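Local coordinates for protein spherulin-4 (Aspergillus clavatus, PDB 5C5G) that is a fungal glycoside hydrolase of the spherulin-4 family that binds N-acetyl-D-galactosamine and probably cleaves galactosaminogalactan, at residues 114-119 / 150-155; 120-125 / 156-161; 203-208 / 230-235. All blocks are in the same frame, centred on the assembly; numbering follows the deposited sequence.

Interaction 1 (114-119 / 150-155); sequences FFDETP and VHNPGA
Asp-116 and Asn-152 lie side by side at the C-terminal ends of two neighbouring parallel barrel strands, their carboxylate and amide planes only 12° apart. Both hold CG anti to the backbone N (chi1 -156° and -174°), which sends the two side chains the same way. Asn-152 ND2 donates a bent, weak bond to Asp-116 OD1 (2.9 Å) and also donates to Glu-172. On the same face of the sheet the Phe-114 ring reaches Asn-152, CZ to CB 3.5 Å, while Phe-114 CD1 packs on Val-150 CG1. On the other face Thr-118 CG2 rides over the His-151 imidazole, off-centre toward its rim, 4.2 Å from the ring centroid. The strands are zipped by Phe-115 N to Val-150 O (2.8 Å) and Asn-152 N to Phe-115 O (2.9 Å). Past the strand ends Asn-152 O draws weak bonds from the backbone N of Glu-117 and Thr-118, and a water donates to both Thr-118 O and Pro-153 O. Asp-116 OD2 is hydrogen-bonded to Tyr-76 OH. Asp-116, Tyr-76 and Glu-172 bind N-acetyl-D-galactosamine, though no sugar is bound in this model; the Asn-152 amide bridges the two acidic residues, weakly on the Asp-116 side, and probably helps orient them.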
# COMPACT_ATOMS: atom_id res chain seq x y z
N PHE A 114 -5.50 2.59 -4.38
CA PHE A 114 -4.26 1.89 -4.74
C PHE A 114 -4.47 1.29 -6.12
O PHE A 114 -5.28 0.38 -6.28
CB PHE A 114 -4.01 0.79 -3.71
CG PHE A 114 -2.86 -0.12 -4.03
CD1 PHE A 114 -1.57 0.22 -3.67
CD2 PHE A 114 -3.06 -1.35 -4.65
CE1 PHE A 114 -0.51 -0.64 -3.92
CE2 PHE A 114 -2.00 -2.21 -4.89
CZ PHE A 114 -0.74 -1.86 -4.53
N PHE A 115 -3.77 1.82 -7.12
CA PHE A 115 -3.87 1.36 -8.51
C PHE A 115 -2.81 0.32 -8.76
O PHE A 115 -1.61 0.62 -8.80
CB PHE A 115 -3.69 2.52 -9.47
CG PHE A 115 -4.82 3.51 -9.45
CD1 PHE A 115 -6.06 3.17 -10.01
CD2 PHE A 115 -4.67 4.77 -8.92
CE1 PHE A 115 -7.11 4.06 -10.02
CE2 PHE A 115 -5.73 5.69 -8.92
CZ PHE A 115 -6.95 5.33 -9.48
N ASP A 116 -3.22 -0.92 -8.95
CA ASP A 116 -2.29 -2.01 -9.21
C ASP A 116 -1.95 -2.09 -10.69
O ASP A 116 -2.73 -1.69 -11.56
CB ASP A 116 -2.86 -3.33 -8.71
CG ASP A 116 -1.79 -4.37 -8.43
OD1 ASP A 116 -0.59 -4.02 -8.32
OD2 ASP A 116 -2.14 -5.55 -8.32
N GLU A 117 -0.76 -2.59 -10.94
CA GLU A 117 -0.27 -2.88 -12.29
C GLU A 117 -0.17 -1.64 -13.15
O GLU A 117 -0.55 -1.65 -14.31
CB GLU A 117 -1.18 -3.89 -13.00
CG GLU A 117 -1.50 -5.13 -12.21
CD GLU A 117 -2.75 -5.86 -12.73
OE1 GLU A 117 -3.75 -5.21 -13.12
OE2 GLU A 117 -2.71 -7.11 -12.73
N THR A 118 0.35 -0.56 -12.61
CA THR A 118 0.60 0.60 -13.45
C THR A 118 1.85 0.31 -14.30
O THR A 118 2.71 -0.47 -13.91
CB THR A 118 0.77 1.86 -12.62
OG1 THR A 118 1.80 1.65 -11.65
CG2 THR A 118 -0.54 2.22 -11.92
N PRO A 119 1.95 0.91 -15.49
CA PRO A 119 3.06 0.59 -16.39
C PRO A 119 4.37 1.24 -15.98
O PRO A 119 4.37 2.26 -15.28
CB PRO A 119 2.60 1.13 -17.74
CG PRO A 119 1.49 2.02 -17.46
CD PRO A 119 0.92 1.74 -16.13
N VAL A 150 -1.99 5.83 -4.74
CA VAL A 150 -0.78 5.00 -4.78
C VAL A 150 -0.78 4.21 -6.07
O VAL A 150 -1.83 3.74 -6.50
CB VAL A 150 -0.68 4.07 -3.55
CG1 VAL A 150 0.53 3.13 -3.63
CG2 VAL A 150 -0.61 4.88 -2.27
N HIS A 151 0.39 4.10 -6.70
CA HIS A 151 0.58 3.28 -7.87
C HIS A 151 1.45 2.09 -7.53
O HIS A 151 2.42 2.24 -6.78
CB HIS A 151 1.31 4.07 -8.96
CG HIS A 151 0.50 5.14 -9.58
ND1 HIS A 151 1.02 6.02 -10.49
CD2 HIS A 151 -0.81 5.46 -9.44
CE1 HIS A 151 0.06 6.85 -10.89
NE2 HIS A 151 -1.05 6.53 -10.26
N ASN A 152 1.16 0.95 -8.13
CA ASN A 152 2.04 -0.22 -8.02
C ASN A 152 2.50 -0.76 -9.37
O ASN A 152 1.90 -1.68 -9.92
CB ASN A 152 1.41 -1.35 -7.25
CG ASN A 152 2.39 -2.49 -7.03
OD1 ASN A 152 3.60 -2.32 -7.16
ND2 ASN A 152 1.87 -3.68 -6.74
N PRO A 153 3.60 -0.22 -9.89
CA PRO A 153 4.20 -0.81 -11.08
C PRO A 153 5.00 -2.05 -10.74
O PRO A 153 5.38 -2.78 -11.65
CB PRO A 153 5.12 0.31 -11.59
CG PRO A 153 5.44 1.12 -10.38
CD PRO A 153 4.20 1.08 -9.53
N GLY A 154 5.27 -2.28 -9.46
CA GLY A 154 5.99 -3.46 -9.03
C GLY A 154 7.45 -3.48 -9.44
O GLY A 154 8.08 -4.54 -9.42
N ALA A 155 7.98 -2.32 -9.80
CA ALA A 155 9.31 -2.17 -10.38
C ALA A 155 9.46 -0.68 -10.63
O ALA A 155 8.52 0.09 -10.42
CB ALA A 155 9.44 -2.96 -11.67
O HOH W 1 4.77 -2.31 -14.27

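Interaction 2 (120-125 / 156-161); sequences QQYDAD and IPDSRY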
# COMPACT_ATOMS: atom_id res chain seq x y z
N GLN A 120 5.46 0.62 -16.38
CA GLN A 120 6.79 1.18 -16.19
C GLN A 120 7.19 2.09 -17.32
O GLN A 120 7.89 3.07 -17.10
CB GLN A 120 7.84 0.07 -16.15
CG GLN A 120 7.94 -0.69 -14.87
CD GLN A 120 8.95 -1.80 -15.00
OE1 GLN A 120 8.63 -2.89 -15.46
NE2 GLN A 120 10.21 -1.51 -14.65
N GLN A 121 6.83 1.74 -18.54
CA GLN A 121 7.35 2.44 -19.70
C GLN A 121 6.66 3.79 -19.87
O GLN A 121 5.44 3.89 -19.76
CB GLN A 121 7.17 1.59 -20.96
CG GLN A 121 7.67 0.15 -20.82
CD GLN A 121 7.63 -0.64 -22.12
OE1 GLN A 121 7.34 -0.09 -23.19
NE2 GLN A 121 7.92 -1.94 -22.04
N TYR A 122 7.43 4.81 -20.20
CA TYR A 122 6.86 6.11 -20.48
C TYR A 122 6.14 6.12 -21.82
O TYR A 122 6.68 5.66 -22.84
CB TYR A 122 7.91 7.21 -20.48
CG TYR A 122 7.28 8.52 -20.82
CD1 TYR A 122 6.62 9.25 -19.85
CD2 TYR A 122 7.28 8.99 -22.12
CE1 TYR A 122 6.00 10.44 -20.17
CE2 TYR A 122 6.67 10.17 -22.45
CZ TYR A 122 6.03 10.89 -21.47
OH TYR A 122 5.42 12.08 -21.79
N ASP A 123 4.94 6.69 -21.81
CA ASP A 123 4.21 7.01 -23.02
C ASP A 123 3.26 8.14 -22.66
O ASP A 123 2.65 8.13 -21.60
CB ASP A 123 3.44 5.79 -23.53
CG ASP A 123 2.65 6.09 -24.78
OD1 ASP A 123 3.19 5.94 -25.88
OD2 ASP A 123 1.46 6.48 -24.64
N ALA A 124 3.14 9.13 -23.53
CA ALA A 124 2.33 10.32 -23.24
C ALA A 124 0.86 9.98 -23.00
O ALA A 124 0.21 10.61 -22.15
CB ALA A 124 2.46 11.34 -24.37
N ASP A 125 0.35 8.97 -23.71
CA ASP A 125 -1.05 8.59 -23.55
C ASP A 125 -1.25 7.92 -22.19
O ASP A 125 -2.30 8.07 -21.55
CB ASP A 125 -1.51 7.61 -24.64
CG ASP A 125 -1.65 8.27 -26.00
OD1 ASP A 125 -1.50 9.50 -26.09
OD2 ASP A 125 -1.93 7.53 -26.97
N ILE A 156 10.64 -0.24 -11.06
CA ILE A 156 10.85 1.19 -11.20
C ILE A 156 10.24 1.71 -12.49
O ILE A 156 10.62 1.27 -13.57
CB ILE A 156 12.36 1.52 -11.18
CG1 ILE A 156 12.97 1.14 -9.82
CG2 ILE A 156 12.56 3.02 -11.42
CD1 ILE A 156 14.49 1.11 -9.84
N PRO A 157 9.29 2.66 -12.42
CA PRO A 157 8.72 3.21 -13.64
C PRO A 157 9.52 4.40 -14.10
O PRO A 157 10.37 4.88 -13.34
CB PRO A 157 7.35 3.69 -13.16
CG PRO A 157 7.64 4.21 -11.80
CD PRO A 157 8.67 3.26 -11.22
N ASP A 158 9.25 4.91 -15.29
CA ASP A 158 9.85 6.18 -15.69
C ASP A 158 9.50 7.24 -14.64
O ASP A 158 8.37 7.29 -14.12
CB ASP A 158 9.36 6.58 -17.08
CG ASP A 158 9.98 7.88 -17.56
OD1 ASP A 158 9.50 8.95 -17.15
OD2 ASP A 158 10.95 7.85 -18.35
N SER A 159 10.46 8.09 -14.33
CA SER A 159 10.31 9.01 -13.22
C SER A 159 9.19 10.00 -13.44
O SER A 159 8.67 10.54 -12.47
CB SER A 159 11.62 9.75 -12.96
OG SER A 159 12.00 10.53 -14.07
N ARG A 160 8.80 10.25 -14.69
CA ARG A 160 7.72 11.19 -14.96
C ARG A 160 6.39 10.74 -14.39
O ARG A 160 5.48 11.56 -14.21
CB ARG A 160 7.61 11.46 -16.46
CG ARG A 160 8.72 12.34 -16.99
CD ARG A 160 8.79 12.31 -18.50
NE ARG A 160 9.44 11.09 -18.95
CZ ARG A 160 9.83 10.87 -20.21
NH1 ARG A 160 10.42 9.74 -20.52
NH2 ARG A 160 9.64 11.80 -21.15
N TYR A 161 6.26 9.46 -14.08
CA TYR A 161 5.03 8.99 -13.47
C TYR A 161 4.95 9.27 -11.97
O TYR A 161 3.86 9.29 -11.39
CB TYR A 161 4.87 7.49 -13.71
CG TYR A 161 4.63 7.09 -15.16
CD1 TYR A 161 3.86 7.87 -16.01
CD2 TYR A 161 5.14 5.91 -15.66
CE1 TYR A 161 3.63 7.49 -17.32
CE2 TYR A 161 4.91 5.52 -16.99
CZ TYR A 161 4.16 6.33 -17.81
OH TYR A 161 3.91 5.96 -19.09
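The beta-alpha loop leading into helix 124-139 meets the connection between barrel strands 148-152 and 167-172 here. The close-packed part centres on Tyr-161. Its hydroxyl donates to Gln-121 O (2.7 Å) and accepts from Asp-123 N (3.0 Å), so a single buried side chain ties together the backbone just ahead of the helix. Gln-121 O lies at the edge of the Tyr-161 ring, in its plane, and Ile-126, Leu-127 and Leu-130 of the helix also pack on this side chain. Asp-123 is the N-cap, its OD2 accepting from Asp-125 N. Alongside, Asp-158 N donates to Gln-120 O (2.9 Å).

The other side is more exposed. Gln-120 stretches along the surface until NE2 gives a straight bond to Ile-156 O (3.0 Å), arriving from above the carbonyl plane. CG anti to the backbone N (chi1 178°) lays the Tyr-122 ring against Arg-160, whose guanidinium rests flat on one face, planes 6° apart, in a cation-pi stack. Asp-158 holds that guanidinium side-on through NE and NH1, which limits its rotation. Arg-160 N closes an Asx turn on Asp-158 OD1 (2.9 Å), and Arg-160 NE reaches the same oxygen (2.8 Å) from the opposite face of the carboxylate plane.

Interaction 3 (203-208 / 230-235); sequences HSVPTS and ITHLET
The loops after barrel strands 198-203 and 227-230 cross here at the C-terminal end of the barrel, where Val-205 and His-232 form the main side-chain contact. Val-205 CB lies over one face of the imidazole, 4.0 Å from the ring centroid, and its CG1 is 3.5 Å from His-232 NE2. Pro-206 O sits at the ring edge, near its plane, and NE2 is hydrogen-bonded to Val-209 O, which helps fix the ring's rotation. Val-205 CG2 packs on Ile-230 CG2 (3.8 Å). Two backbone bonds stitch the loops: Val-205 N donates to Thr-231 O (3.1 Å), and Ser-204 N to Leu-233 O (2.9 Å). Thr-231 OG1 accepts from Leu-233 N, an ST turn. A water joins Ser-204 OG to Glu-234 O, and the same hydroxyl shares a hydrogen bond with His-203 ND1 (2.8 Å). His-203 CG stands between its N and carbonyl carbon (chi1 55°), bringing the ring to stack with Tyr-237. Side-chain contacts and backbone bonds thus join successive beta-alpha loops at the C-terminal ends of the strands, the end of a TIM barrel where active sites lie.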
# COMPACT_ATOMS: atom_id res chain seq x y z
N HIS A 203 9.17 -9.28 0.32
CA HIS A 203 8.64 -10.49 0.91
C HIS A 203 9.70 -11.59 0.86
O HIS A 203 10.81 -11.37 0.37
CB HIS A 203 7.34 -10.91 0.23
CG HIS A 203 7.43 -11.06 -1.26
ND1 HIS A 203 8.12 -12.08 -1.87
CD2 HIS A 203 6.87 -10.33 -2.25
CE1 HIS A 203 8.00 -11.96 -3.18
NE2 HIS A 203 7.24 -10.91 -3.44
N SER A 204 9.37 -12.76 1.39
CA SER A 204 10.25 -13.92 1.31
C SER A 204 11.58 -13.64 1.99
O SER A 204 12.62 -14.18 1.59
CB SER A 204 10.46 -14.33 -0.16
OG SER A 204 9.20 -14.44 -0.82
N VAL A 205 11.56 -12.84 3.04
CA VAL A 205 12.79 -12.62 3.81
C VAL A 205 13.12 -13.89 4.60
O VAL A 205 12.25 -14.44 5.29
CB VAL A 205 12.62 -11.45 4.78
CG1 VAL A 205 13.90 -11.21 5.55
CG2 VAL A 205 12.23 -10.19 4.03
N PRO A 206 14.36 -14.40 4.49
CA PRO A 206 14.73 -15.59 5.26
C PRO A 206 14.55 -15.35 6.75
O PRO A 206 14.79 -14.25 7.23
CB PRO A 206 16.22 -15.78 4.94
CG PRO A 206 16.44 -15.07 3.66
CD PRO A 206 15.46 -13.93 3.63
N THR A 207 14.16 -16.38 7.48
CA THR A 207 13.88 -16.19 8.90
C THR A 207 15.13 -15.81 9.68
O THR A 207 15.03 -15.24 10.76
CB THR A 207 13.21 -17.41 9.53
OG1 THR A 207 14.01 -18.55 9.26
CG2 THR A 207 11.81 -17.61 8.97
N SER A 208 16.31 -16.09 9.12
CA SER A 208 17.57 -15.72 9.77
C SER A 208 17.82 -14.21 9.77
O SER A 208 18.68 -13.72 10.50
CB SER A 208 18.73 -16.45 9.09
OG SER A 208 18.71 -16.23 7.69
N ILE A 230 7.60 -5.36 4.89
CA ILE A 230 8.59 -6.43 4.92
C ILE A 230 7.94 -7.64 5.57
O ILE A 230 7.31 -7.49 6.62
CB ILE A 230 9.84 -6.02 5.71
CG1 ILE A 230 10.60 -4.95 4.93
CG2 ILE A 230 10.75 -7.23 5.96
CD1 ILE A 230 11.72 -4.27 5.72
N THR A 231 8.06 -8.81 4.94
CA THR A 231 7.54 -10.03 5.52
C THR A 231 8.43 -11.21 5.23
O THR A 231 9.11 -11.29 4.20
CB THR A 231 6.12 -10.32 5.04
OG1 THR A 231 5.68 -11.52 5.68
CG2 THR A 231 6.04 -10.49 3.53
N HIS A 232 8.44 -12.13 6.19
CA HIS A 232 9.21 -13.35 6.10
C HIS A 232 8.41 -14.48 5.45
O HIS A 232 8.93 -15.57 5.30
CB HIS A 232 9.71 -13.75 7.49
CG HIS A 232 10.69 -12.76 8.06
ND1 HIS A 232 10.30 -11.57 8.62
CD2 HIS A 232 12.04 -12.81 8.13
CE1 HIS A 232 11.38 -10.92 9.03
NE2 HIS A 232 12.44 -11.64 8.74
N LEU A 233 7.16 -14.25 5.08
CA LEU A 233 6.42 -15.27 4.33
C LEU A 233 6.91 -15.35 2.88
O LEU A 233 7.12 -14.33 2.23
CB LEU A 233 4.92 -14.98 4.34
CG LEU A 233 4.20 -15.00 5.69
CD1 LEU A 233 2.70 -14.82 5.54
CD2 LEU A 233 4.51 -16.26 6.48
N GLU A 234 7.03 -16.57 2.36
CA GLU A 234 7.41 -16.77 0.97
C GLU A 234 6.24 -17.28 0.14
O GLU A 234 6.36 -17.40 -1.08
CB GLU A 234 8.61 -17.72 0.84
CG GLU A 234 8.45 -19.06 1.49
CD GLU A 234 9.77 -19.82 1.56
OE1 GLU A 234 10.77 -19.36 0.96
OE2 GLU A 234 9.82 -20.88 2.22
N THR A 235 5.12 -17.59 0.80
CA THR A 235 3.88 -18.02 0.17
C THR A 235 2.76 -17.24 0.83
O THR A 235 2.77 -17.05 2.05
CB THR A 235 3.65 -19.51 0.39
OG1 THR A 235 4.77 -20.23 -0.13
CG2 THR A 235 2.37 -19.99 -0.30
O HOH W 2 8.51 -16.39 -2.44

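Overall arrangement
All three contacts belong to one eight-stranded beta/alpha barrel and involve the C-terminal ends of its strands or the loops beyond. Interactions 1 and 2 are continuous: their segments alternate along the chain, their centres lie 11 Å apart, and they touch where Ala-155 CB meets Gln-120 NE2 at 3.4 Å. Interaction 1 contains the sugar-binding Asp-116, whereas interaction 2 lies outward, the Gln-120 side chain about 11 Å from that of Asp-116. Interaction 3 stands apart, its centre about 22 Å from that of interaction 1 and 30 Å from that of interaction 2. Glu-172 lies between: its side chain is about 3 Å from that of Asn-152 and about 5 Å from that of His-203.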